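Local coordinates for hypothetical nigD-like protein (Bacteroides caccae, PDB 3QWN), which is of unverified function but is probably an immunity protein of the NigD-like family, at residues V79-K84 against F128-D133; G94-P99 against Y148-G153; G122-V127 against N152-Y157; N144-H149 against K186-D191. One frame throughout, in Å; residues are numbered along the deposited sequence.

Contact 1 (V79-K84 against F128-D133); sequences VTPTPK and FGIVED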
# COMPACT_ATOMS: atom_id res chain seq x y z
N VAL A 79 5.47 0.21 0.03
CA VAL A 79 5.52 1.44 -0.76
C VAL A 79 4.28 2.24 -0.39
O VAL A 79 3.19 1.68 -0.38
CB VAL A 79 5.62 1.15 -2.29
CG1 VAL A 79 5.88 2.41 -3.09
CG2 VAL A 79 6.69 0.11 -2.59
N THR A 80 4.45 3.53 -0.08
CA THR A 80 3.34 4.46 0.21
C THR A 80 3.34 5.53 -0.89
O THR A 80 3.85 6.63 -0.66
CB THR A 80 3.40 5.07 1.64
OG1 THR A 80 4.71 5.57 1.89
CG2 THR A 80 2.96 4.08 2.72
N PRO A 81 2.85 5.21 -2.11
CA PRO A 81 2.91 6.22 -3.18
C PRO A 81 1.78 7.25 -3.06
O PRO A 81 0.59 6.90 -2.94
CB PRO A 81 2.80 5.40 -4.47
CG PRO A 81 2.04 4.16 -4.08
CD PRO A 81 2.22 3.96 -2.58
N THR A 82 2.17 8.53 -3.08
CA THR A 82 1.19 9.60 -3.03
C THR A 82 0.66 9.78 -4.46
O THR A 82 1.47 9.95 -5.38
CB THR A 82 1.77 10.89 -2.42
OG1 THR A 82 2.20 10.62 -1.08
CG2 THR A 82 0.74 12.03 -2.38
N PRO A 83 -0.69 9.71 -4.68
CA PRO A 83 -1.22 9.92 -6.04
C PRO A 83 -0.81 11.30 -6.57
O PRO A 83 -0.95 12.32 -5.88
CB PRO A 83 -2.74 9.81 -5.85
CG PRO A 83 -2.92 9.07 -4.58
CD PRO A 83 -1.79 9.50 -3.71
N LYS A 84 -0.25 11.32 -7.78
CA LYS A 84 0.23 12.54 -8.42
C LYS A 84 -0.23 12.59 -9.88
O LYS A 84 -0.29 11.54 -10.53
CB LYS A 84 1.77 12.64 -8.31
CG LYS A 84 2.28 13.07 -6.94
CD LYS A 84 3.71 12.60 -6.74
CE LYS A 84 4.19 12.71 -5.30
NZ LYS A 84 5.50 12.01 -5.08
N PHE A 128 7.30 2.00 -7.95
CA PHE A 128 5.85 2.09 -7.98
C PHE A 128 5.39 3.53 -7.71
O PHE A 128 6.04 4.25 -6.94
CB PHE A 128 5.22 1.15 -6.96
CG PHE A 128 5.46 -0.31 -7.27
CD1 PHE A 128 4.68 -0.97 -8.23
CD2 PHE A 128 6.45 -1.03 -6.60
CE1 PHE A 128 4.92 -2.31 -8.54
CE2 PHE A 128 6.67 -2.37 -6.89
CZ PHE A 128 5.92 -3.00 -7.88
N GLY A 129 4.26 3.88 -8.32
CA GLY A 129 3.59 5.15 -8.14
C GLY A 129 2.13 5.03 -8.53
O GLY A 129 1.68 3.99 -9.01
N ILE A 130 1.37 6.10 -8.30
CA ILE A 130 -0.03 6.22 -8.66
C ILE A 130 -0.18 7.47 -9.51
O ILE A 130 0.15 8.57 -9.07
CB ILE A 130 -0.97 6.23 -7.42
CG1 ILE A 130 -0.96 4.88 -6.65
CG2 ILE A 130 -2.41 6.68 -7.81
CD1 ILE A 130 -1.61 3.61 -7.41
N VAL A 131 -0.66 7.28 -10.75
CA VAL A 131 -0.95 8.37 -11.68
C VAL A 131 -2.40 8.76 -11.43
O VAL A 131 -3.31 7.95 -11.62
CB VAL A 131 -0.65 8.02 -13.15
CG1 VAL A 131 -0.79 9.26 -14.04
CG2 VAL A 131 0.74 7.41 -13.30
N GLU A 132 -2.61 9.99 -10.94
CA GLU A 132 -3.89 10.53 -10.54
C GLU A 132 -4.55 11.36 -11.65
O GLU A 132 -3.91 12.23 -12.27
CB GLU A 132 -3.69 11.40 -9.29
CG GLU A 132 -4.95 12.01 -8.69
CD GLU A 132 -4.66 13.04 -7.62
OE1 GLU A 132 -4.04 14.08 -7.94
OE2 GLU A 132 -5.06 12.80 -6.46
N ASP A 133 -5.85 11.12 -11.85
CA ASP A 133 -6.70 11.87 -12.78
C ASP A 133 -7.93 12.31 -12.00
O ASP A 133 -8.70 11.47 -11.54
CB ASP A 133 -7.06 11.07 -14.04
CG ASP A 133 -8.17 11.71 -14.86
OD1 ASP A 133 -8.11 12.93 -15.11
OD2 ASP A 133 -9.11 10.98 -15.25
O HOH W 1 3.15 8.44 -6.94
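Pro83 lies alongside Ile130, the two side chains pointing the same way, with Pro83 CB 3.7 Å from Ile130 CG2. Pro81 meets the other branch of the same isoleucine: its CG is 4.0 Å from Ile130 CG1, while its CB rests on Gly129 CA. The split follows from the first torsion of Ile130 (chi1 -66°), which sets CG2 opposite the backbone N and CG1 opposite the carbonyl carbon, one branch for each proline. Farther back, Val79 crosses Phe128 at about a right angle and touches its CB through CG1.

Backbone pairing takes over where the prolines end. Lys84 N donates to Ile130 O at 3.1 Å, almost straight at 172°, and Glu132 N returns a bond to Lys84 O at 2.8 Å, reaching that oxygen from above the carbonyl plane. Lys84 and Val131 thus form a parallel bridge. Ahead of it the chains stand too far apart for direct bonding, and a water accepts from Ile130 N while donating to Thr82 O. The carboxylate of Glu132 passes Pro83 CB to reach Lys170 and Tyr171.

This connection leads out of strand 68-77 and adds the short strand 84-85 to the edge of strand 127-133; Leu164 and Val166 of strand 158-167 pack against the prolines and Ile130, and strand 142-150 flanks strand 127-133 on its other side.

Contact 2 (G94-P99 against Y148-G153); sequences GLKHDP and YHDANG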
# COMPACT_ATOMS: atom_id res chain seq x y z
N GLY A 94 8.57 9.96 -18.29
CA GLY A 94 7.50 9.15 -18.87
C GLY A 94 6.86 8.15 -17.93
O GLY A 94 7.46 7.71 -16.95
N LEU A 95 5.60 7.79 -18.25
CA LEU A 95 4.84 6.82 -17.47
C LEU A 95 5.29 5.42 -17.84
O LEU A 95 5.44 5.10 -19.03
CB LEU A 95 3.32 6.99 -17.70
CG LEU A 95 2.72 8.36 -17.37
CD1 LEU A 95 1.22 8.34 -17.58
CD2 LEU A 95 3.03 8.81 -15.95
N LYS A 96 5.56 4.59 -16.80
CA LYS A 96 6.00 3.20 -16.94
C LYS A 96 4.94 2.32 -16.39
O LYS A 96 4.42 2.59 -15.30
CB LYS A 96 7.35 2.96 -16.22
CG LYS A 96 8.44 4.02 -16.48
CD LYS A 96 8.98 4.05 -17.92
CE LYS A 96 10.41 4.57 -17.98
NZ LYS A 96 10.58 5.92 -17.36
N HIS A 97 4.57 1.27 -17.14
CA HIS A 97 3.50 0.36 -16.74
C HIS A 97 3.87 -1.10 -16.95
O HIS A 97 3.14 -1.84 -17.61
CB HIS A 97 2.20 0.69 -17.51
CG HIS A 97 1.78 2.12 -17.43
ND1 HIS A 97 1.49 2.72 -16.21
CD2 HIS A 97 1.62 3.04 -18.42
CE1 HIS A 97 1.18 3.98 -16.50
NE2 HIS A 97 1.22 4.21 -17.82
N ASP A 98 5.00 -1.52 -16.40
CA ASP A 98 5.44 -2.92 -16.48
C ASP A 98 4.39 -3.81 -15.75
O ASP A 98 3.83 -3.38 -14.74
CB ASP A 98 6.86 -3.08 -15.92
CG ASP A 98 7.91 -2.48 -16.82
OD1 ASP A 98 7.84 -2.71 -18.04
OD2 ASP A 98 8.83 -1.81 -16.30
N PRO A 99 4.00 -4.96 -16.35
CA PRO A 99 2.86 -5.73 -15.81
C PRO A 99 3.05 -6.28 -14.42
O PRO A 99 4.16 -6.60 -14.00
CB PRO A 99 2.70 -6.88 -16.81
CG PRO A 99 3.26 -6.34 -18.06
CD PRO A 99 4.47 -5.57 -17.61
N TYR A 148 1.67 3.04 -11.71
CA TYR A 148 2.95 3.27 -12.34
C TYR A 148 3.88 2.17 -11.82
O TYR A 148 3.98 1.97 -10.60
CB TYR A 148 3.48 4.68 -12.00
CG TYR A 148 4.91 4.93 -12.42
CD1 TYR A 148 5.98 4.44 -11.66
CD2 TYR A 148 5.21 5.71 -13.53
CE1 TYR A 148 7.30 4.65 -12.05
CE2 TYR A 148 6.53 5.97 -13.90
CZ TYR A 148 7.57 5.43 -13.16
OH TYR A 148 8.88 5.67 -13.50
N HIS A 149 4.53 1.45 -12.74
CA HIS A 149 5.49 0.43 -12.35
C HIS A 149 6.63 0.41 -13.34
O HIS A 149 6.44 0.10 -14.52
CB HIS A 149 4.85 -0.98 -12.20
CG HIS A 149 5.85 -2.08 -11.99
ND1 HIS A 149 5.73 -3.31 -12.62
CD2 HIS A 149 7.01 -2.08 -11.27
CE1 HIS A 149 6.78 -4.02 -12.24
NE2 HIS A 149 7.59 -3.32 -11.44
N ASP A 150 7.83 0.75 -12.84
CA ASP A 150 9.07 0.73 -13.61
C ASP A 150 9.93 -0.41 -13.07
O ASP A 150 10.39 -0.33 -11.93
CB ASP A 150 9.79 2.08 -13.51
CG ASP A 150 11.02 2.27 -14.38
OD1 ASP A 150 11.25 1.43 -15.29
OD2 ASP A 150 11.75 3.27 -14.17
N ALA A 151 10.08 -1.48 -13.86
CA ALA A 151 10.88 -2.67 -13.50
C ALA A 151 12.34 -2.45 -13.79
O ALA A 151 13.15 -3.30 -13.46
CB ALA A 151 10.38 -3.90 -14.25
N ASN A 152 12.69 -1.32 -14.47
CA ASN A 152 14.08 -0.92 -14.82
C ASN A 152 14.83 -2.03 -15.58
O ASN A 152 16.02 -2.27 -15.35
CB ASN A 152 14.87 -0.49 -13.56
CG ASN A 152 14.66 0.96 -13.18
OD1 ASN A 152 15.01 1.89 -13.92
ND2 ASN A 152 14.05 1.19 -12.02
N GLY A 153 14.10 -2.70 -16.47
CA GLY A 153 14.64 -3.77 -17.30
C GLY A 153 14.87 -5.10 -16.61
O GLY A 153 15.44 -6.01 -17.22
O HOH W 2 11.34 -2.67 -17.66
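Lys96 lies over a face of the Tyr148 ring, its CB 4.2 Å from the ring centroid in a CH-pi contact and its CG 3.4 Å from Tyr148 OH. The arrangement belongs to the C-terminal beta-sandwich domain: the loop before strand 101-108 crosses the end of strand 142-150 nearly at right angles and joins it through a single bridge, His97 with His149. With CG of Tyr148 opposite its own backbone N (chi1 170°), the ring comes alongside Gly94-Lys96, where Gly94 O meets its edge in plane and Lys96 O sits over a face.

Two backbone bonds make the bridge, His149 N to Lys96 O and Asp98 N to His149 O. A third bond comes from the imidazole: His149 ND1 donates to Asp98 O at 2.8 Å, the oxygen close to the ring plane although the nitrogen stands well above the plane of the carbonyl. Main chain and side chain of His149 therefore both hold the loop. Its NE2 is hydrogen-bonded to His126 ND1 and its ring stacks on Phe128, so the imidazole's rotation is fixed from several sides.

At the end of the strand, Asp150 OD1 accepts from Asn152 N and closes an Asx turn. Asp98 OD2 lies near that carboxylate, and their like charges are probably moderated by backbone N-H groups. A water donates to Asp98 OD2 and accepts from Gly153 N. The same oxygen receives Ala151 N at 2.8 Å on its anti lone pair, with an N-H...O angle of 169°.

Contact 3 (G122-V127 against N152-Y157); sequences GGKQHV and NGDEEY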
# COMPACT_ATOMS: atom_id res chain seq x y z
N GLY A 122 16.72 -9.66 -10.18
CA GLY A 122 17.52 -8.99 -9.17
C GLY A 122 18.37 -7.86 -9.70
O GLY A 122 18.58 -7.72 -10.91
N GLY A 123 18.87 -7.06 -8.76
CA GLY A 123 19.77 -5.95 -9.02
C GLY A 123 19.15 -4.69 -9.59
O GLY A 123 19.87 -3.71 -9.83
N LYS A 124 17.83 -4.72 -9.85
CA LYS A 124 17.06 -3.60 -10.40
C LYS A 124 15.94 -3.25 -9.46
O LYS A 124 15.27 -4.15 -8.92
CB LYS A 124 16.52 -3.94 -11.79
CG LYS A 124 17.55 -3.64 -12.86
CD LYS A 124 18.16 -4.89 -13.42
CE LYS A 124 19.09 -4.58 -14.56
NZ LYS A 124 19.48 -5.81 -15.27
N GLN A 125 15.78 -1.94 -9.22
CA GLN A 125 14.77 -1.41 -8.32
C GLN A 125 13.46 -1.28 -9.06
O GLN A 125 13.41 -0.76 -10.17
CB GLN A 125 15.22 -0.05 -7.73
CG GLN A 125 14.33 0.55 -6.63
CD GLN A 125 14.13 -0.32 -5.40
OE1 GLN A 125 15.05 -0.92 -4.84
NE2 GLN A 125 12.90 -0.40 -4.94
N HIS A 126 12.39 -1.84 -8.47
CA HIS A 126 11.05 -1.78 -8.99
C HIS A 126 10.43 -0.54 -8.36
O HIS A 126 10.38 -0.42 -7.14
CB HIS A 126 10.28 -3.08 -8.72
CG HIS A 126 10.73 -4.23 -9.57
ND1 HIS A 126 10.00 -4.66 -10.65
CD2 HIS A 126 11.86 -4.97 -9.49
CE1 HIS A 126 10.67 -5.67 -11.17
NE2 HIS A 126 11.80 -5.89 -10.50
N VAL A 127 10.11 0.44 -9.20
CA VAL A 127 9.58 1.72 -8.75
C VAL A 127 8.07 1.76 -9.02
O VAL A 127 7.63 1.52 -10.14
CB VAL A 127 10.33 2.94 -9.39
CG1 VAL A 127 9.82 4.26 -8.81
CG2 VAL A 127 11.84 2.82 -9.20
N ASN A 152 12.69 -1.32 -14.47
CA ASN A 152 14.08 -0.92 -14.82
C ASN A 152 14.83 -2.03 -15.58
O ASN A 152 16.02 -2.27 -15.35
CB ASN A 152 14.87 -0.49 -13.56
CG ASN A 152 14.66 0.96 -13.18
OD1 ASN A 152 15.01 1.89 -13.92
ND2 ASN A 152 14.05 1.19 -12.02
N GLY A 153 14.10 -2.70 -16.47
CA GLY A 153 14.64 -3.77 -17.30
C GLY A 153 14.87 -5.10 -16.61
O GLY A 153 15.44 -6.01 -17.22
N ASP A 154 14.41 -5.24 -15.35
CA ASP A 154 14.54 -6.49 -14.59
C ASP A 154 13.82 -7.62 -15.33
O ASP A 154 12.71 -7.41 -15.82
CB ASP A 154 13.97 -6.33 -13.16
CG ASP A 154 14.47 -7.36 -12.18
OD1 ASP A 154 15.54 -7.94 -12.42
OD2 ASP A 154 13.81 -7.55 -11.14
N GLU A 155 14.48 -8.79 -15.44
CA GLU A 155 13.93 -9.96 -16.14
C GLU A 155 12.73 -10.52 -15.35
O GLU A 155 12.65 -10.34 -14.15
CB GLU A 155 15.01 -11.04 -16.34
CG GLU A 155 16.18 -10.62 -17.23
CD GLU A 155 17.28 -9.79 -16.59
OE1 GLU A 155 17.26 -9.60 -15.35
OE2 GLU A 155 18.17 -9.31 -17.33
N GLU A 156 11.79 -11.16 -16.04
CA GLU A 156 10.59 -11.71 -15.42
C GLU A 156 10.79 -13.19 -15.15
O GLU A 156 10.26 -14.04 -15.87
CB GLU A 156 9.38 -11.45 -16.35
CG GLU A 156 9.11 -9.96 -16.51
CD GLU A 156 8.00 -9.55 -17.44
OE1 GLU A 156 7.62 -10.37 -18.31
OE2 GLU A 156 7.54 -8.39 -17.33
N TYR A 157 11.59 -13.50 -14.11
CA TYR A 157 11.97 -14.88 -13.79
C TYR A 157 11.23 -15.49 -12.59
O TYR A 157 10.82 -16.65 -12.68
CB TYR A 157 13.48 -14.96 -13.50
CG TYR A 157 14.44 -14.73 -14.65
CD1 TYR A 157 13.99 -14.68 -15.97
CD2 TYR A 157 15.80 -14.60 -14.42
CE1 TYR A 157 14.88 -14.52 -17.04
CE2 TYR A 157 16.71 -14.43 -15.48
CZ TYR A 157 16.24 -14.38 -16.78
OH TYR A 157 17.18 -14.21 -17.78
O HOH W 3 15.28 -6.91 -8.46
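His126 and Asp154 are brought together by different first torsions: in His126 CG lies beside the backbone N (chi1 -73°), whereas in Asp154 it swings to the far side of the backbone N (chi1 -160°). The side chains meet at about a right angle, ring and carboxylate planes 65° apart. His126 NE2 donates to Asp154 OD2 at 2.7 Å in a nearly straight bond; the oxygen lies in the ring plane and uses its anti lone pair. Gly122 N reaches the syn lone pair of Asp154 OD1 at 3.1 Å in a more bent bond. Asn121 N and a water shared with Lys124 O also donate to OD2, so a buried carboxylate is gripped by several donors.

Lys124, itself exposed, packs beside the aspartate. Its CB lies on Asp154 CB at 3.8 Å, and its CG comes to 3.2 Å from Asn152 O. Asn152 ND2, in turn, gives Gln125 O a straight bond of 2.8 Å, the carbonyl oxygen lying in the amide plane.

A chain of hydrogen bonds thus runs from Asp154 through His126 to His149 of strand 142-150. This His-carboxylate hydrogen bond joins the loops 122-127 and 152-157 at one end of the beta-sandwich domain.

Contact 4 (N144-H149 against K186-D191); sequences NMLLYH and KYYTYD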
# COMPACT_ATOMS: atom_id res chain seq x y z
N ASN A 144 -9.55 8.77 -10.35
CA ASN A 144 -8.98 7.78 -11.25
C ASN A 144 -7.52 7.57 -10.91
O ASN A 144 -6.77 8.54 -10.81
CB ASN A 144 -9.17 8.17 -12.70
CG ASN A 144 -10.60 8.04 -13.15
OD1 ASN A 144 -11.15 6.95 -13.23
ND2 ASN A 144 -11.24 9.16 -13.43
N MSE A 145 -7.14 6.30 -10.68
CA MSE A 145 -5.77 5.92 -10.33
C MSE A 145 -5.23 4.90 -11.30
O MSE A 145 -5.90 3.92 -11.60
CB MSE A 145 -5.71 5.37 -8.91
CG MSE A 145 -6.05 6.37 -7.84
SE MSE A 145 -5.63 5.65 -6.12
CE MSE A 145 -6.36 7.09 -5.03
N LEU A 146 -4.04 5.15 -11.80
CA LEU A 146 -3.35 4.22 -12.70
C LEU A 146 -2.05 3.86 -12.05
O LEU A 146 -1.30 4.75 -11.64
CB LEU A 146 -3.13 4.82 -14.10
CG LEU A 146 -2.26 4.01 -15.09
CD1 LEU A 146 -2.86 2.60 -15.39
CD2 LEU A 146 -2.09 4.79 -16.38
N LEU A 147 -1.77 2.54 -11.93
CA LEU A 147 -0.53 2.09 -11.36
C LEU A 147 0.65 2.41 -12.29
O LEU A 147 0.62 2.08 -13.48
CB LEU A 147 -0.55 0.58 -11.02
CG LEU A 147 0.70 0.05 -10.33
CD1 LEU A 147 0.77 0.49 -8.88
CD2 LEU A 147 0.79 -1.43 -10.45
N TYR A 148 1.67 3.04 -11.71
CA TYR A 148 2.95 3.27 -12.34
C TYR A 148 3.88 2.17 -11.82
O TYR A 148 3.98 1.97 -10.60
CB TYR A 148 3.48 4.68 -12.00
CG TYR A 148 4.91 4.93 -12.42
CD1 TYR A 148 5.98 4.44 -11.66
CD2 TYR A 148 5.21 5.71 -13.53
CE1 TYR A 148 7.30 4.65 -12.05
CE2 TYR A 148 6.53 5.97 -13.90
CZ TYR A 148 7.57 5.43 -13.16
OH TYR A 148 8.88 5.67 -13.50
N HIS A 149 4.53 1.45 -12.74
CA HIS A 149 5.49 0.43 -12.35
C HIS A 149 6.63 0.41 -13.34
O HIS A 149 6.44 0.10 -14.52
CB HIS A 149 4.85 -0.98 -12.20
CG HIS A 149 5.85 -2.08 -11.99
ND1 HIS A 149 5.73 -3.31 -12.62
CD2 HIS A 149 7.01 -2.08 -11.27
CE1 HIS A 149 6.78 -4.02 -12.24
NE2 HIS A 149 7.59 -3.32 -11.44
N LYS A 186 -6.79 1.36 -12.08
CA LYS A 186 -6.36 0.68 -13.30
C LYS A 186 -4.89 0.27 -13.17
O LYS A 186 -4.13 0.90 -12.44
CB LYS A 186 -6.54 1.58 -14.52
CG LYS A 186 -7.95 1.59 -15.08
CD LYS A 186 -8.08 2.52 -16.28
CE LYS A 186 -9.51 2.88 -16.59
NZ LYS A 186 -9.64 3.60 -17.88
N TYR A 187 -4.50 -0.78 -13.89
CA TYR A 187 -3.12 -1.29 -13.86
C TYR A 187 -2.88 -2.16 -15.08
O TYR A 187 -3.82 -2.78 -15.59
CB TYR A 187 -2.84 -2.10 -12.55
CG TYR A 187 -3.59 -3.43 -12.47
CD1 TYR A 187 -4.96 -3.46 -12.23
CD2 TYR A 187 -2.93 -4.64 -12.65
CE1 TYR A 187 -5.66 -4.67 -12.18
CE2 TYR A 187 -3.62 -5.85 -12.62
CZ TYR A 187 -4.98 -5.87 -12.37
OH TYR A 187 -5.63 -7.09 -12.28
N TYR A 188 -1.63 -2.20 -15.55
CA TYR A 188 -1.27 -3.04 -16.69
C TYR A 188 -0.91 -4.42 -16.20
O TYR A 188 -0.21 -4.55 -15.19
CB TYR A 188 -0.15 -2.41 -17.52
CG TYR A 188 -0.64 -1.32 -18.45
CD1 TYR A 188 -1.04 -0.08 -17.96
CD2 TYR A 188 -0.68 -1.52 -19.83
CE1 TYR A 188 -1.46 0.94 -18.81
CE2 TYR A 188 -1.14 -0.51 -20.69
CZ TYR A 188 -1.53 0.72 -20.18
OH TYR A 188 -1.97 1.75 -20.99
N THR A 189 -1.41 -5.43 -16.88
CA THR A 189 -1.22 -6.85 -16.58
C THR A 189 -1.14 -7.63 -17.89
O THR A 189 -1.44 -7.08 -18.95
CB THR A 189 -2.39 -7.34 -15.67
OG1 THR A 189 -2.05 -8.60 -15.08
CG2 THR A 189 -3.74 -7.39 -16.40
N TYR A 190 -0.74 -8.90 -17.83
CA TYR A 190 -0.70 -9.74 -19.03
C TYR A 190 -2.02 -10.43 -19.24
O TYR A 190 -2.60 -10.92 -18.27
CB TYR A 190 0.41 -10.79 -18.95
CG TYR A 190 1.81 -10.25 -19.13
CD1 TYR A 190 2.19 -9.62 -20.32
CD2 TYR A 190 2.79 -10.42 -18.14
CE1 TYR A 190 3.49 -9.14 -20.50
CE2 TYR A 190 4.09 -9.95 -18.31
CZ TYR A 190 4.44 -9.32 -19.50
OH TYR A 190 5.72 -8.86 -19.68
N ASP A 191 -2.49 -10.54 -20.51
CA ASP A 191 -3.71 -11.28 -20.81
C ASP A 191 -3.35 -12.77 -20.95
O ASP A 191 -2.19 -13.14 -20.73
CB ASP A 191 -4.46 -10.72 -22.06
CG ASP A 191 -3.72 -10.70 -23.39
OD1 ASP A 191 -2.79 -11.52 -23.58
OD2 ASP A 191 -4.12 -9.92 -24.28
O HOH W 4 0.15 -0.20 -14.47
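Leu146 lays its CD1 over Lys186 to Tyr188 of strand 181-190, 3.6 Å from Lys186 O and 4.1 Å from Tyr188 CE1, where it meets the edge of the tyrosine ring. Two torsions carry the methyl there: CG stands opposite the backbone N (chi1 173°), and chi2 of 60° turns CD1 to the neighbouring strand. Tyr188 adopts a different rotamer, its CG beside the backbone N (chi1 -79°), which brings the rim of its ring to the methyl. Lys186 starts on the same face, with CB 3.9 Å from Leu146 CD1, but its extended chain then runs away from the strand.

On the other face Leu147 and Tyr187 touch through their CB atoms at 3.8 Å. Tyr187 places CG between backbone N and carbonyl carbon, and its ring leads away from Leu147.

The backbones form a parallel bridge between Leu146 and Lys186. Lys186 N donates to Met145 O at 2.8 Å, and Leu147 N to Lys186 O at 2.9 Å. Past this point the strands diverge, and a water links Leu147 O to Tyr188 N.

Strand 142-150 is thus held between strand 127-133 and strand 181-190, while strand 196-209 covers the far edge of the latter; His97, from the loop before strand 101-108, stacks on Tyr188 and bonds to Leu147 O.

In the fold
Contacts 1, 2 and 4 all draw on one mixed sheet, and strand 142-150 serves both contact 2 and contact 4. Contact 1 is the buried one, built from prolines, isoleucine and a short parallel pairing at the sheet's edge; contact 4, partly buried, repeats parallel pairing between two inner strands of the sheet with leucine and tyrosine. Farther from the chain centre, side-chain hydrogen bonds take over: contact 2 binds a loop across a strand end, and contact 3 joins two loops, its centre about 20 Å from the centre of the chain. His149 is common to contacts 2 and 4 and reaches residues of contacts 1 and 3.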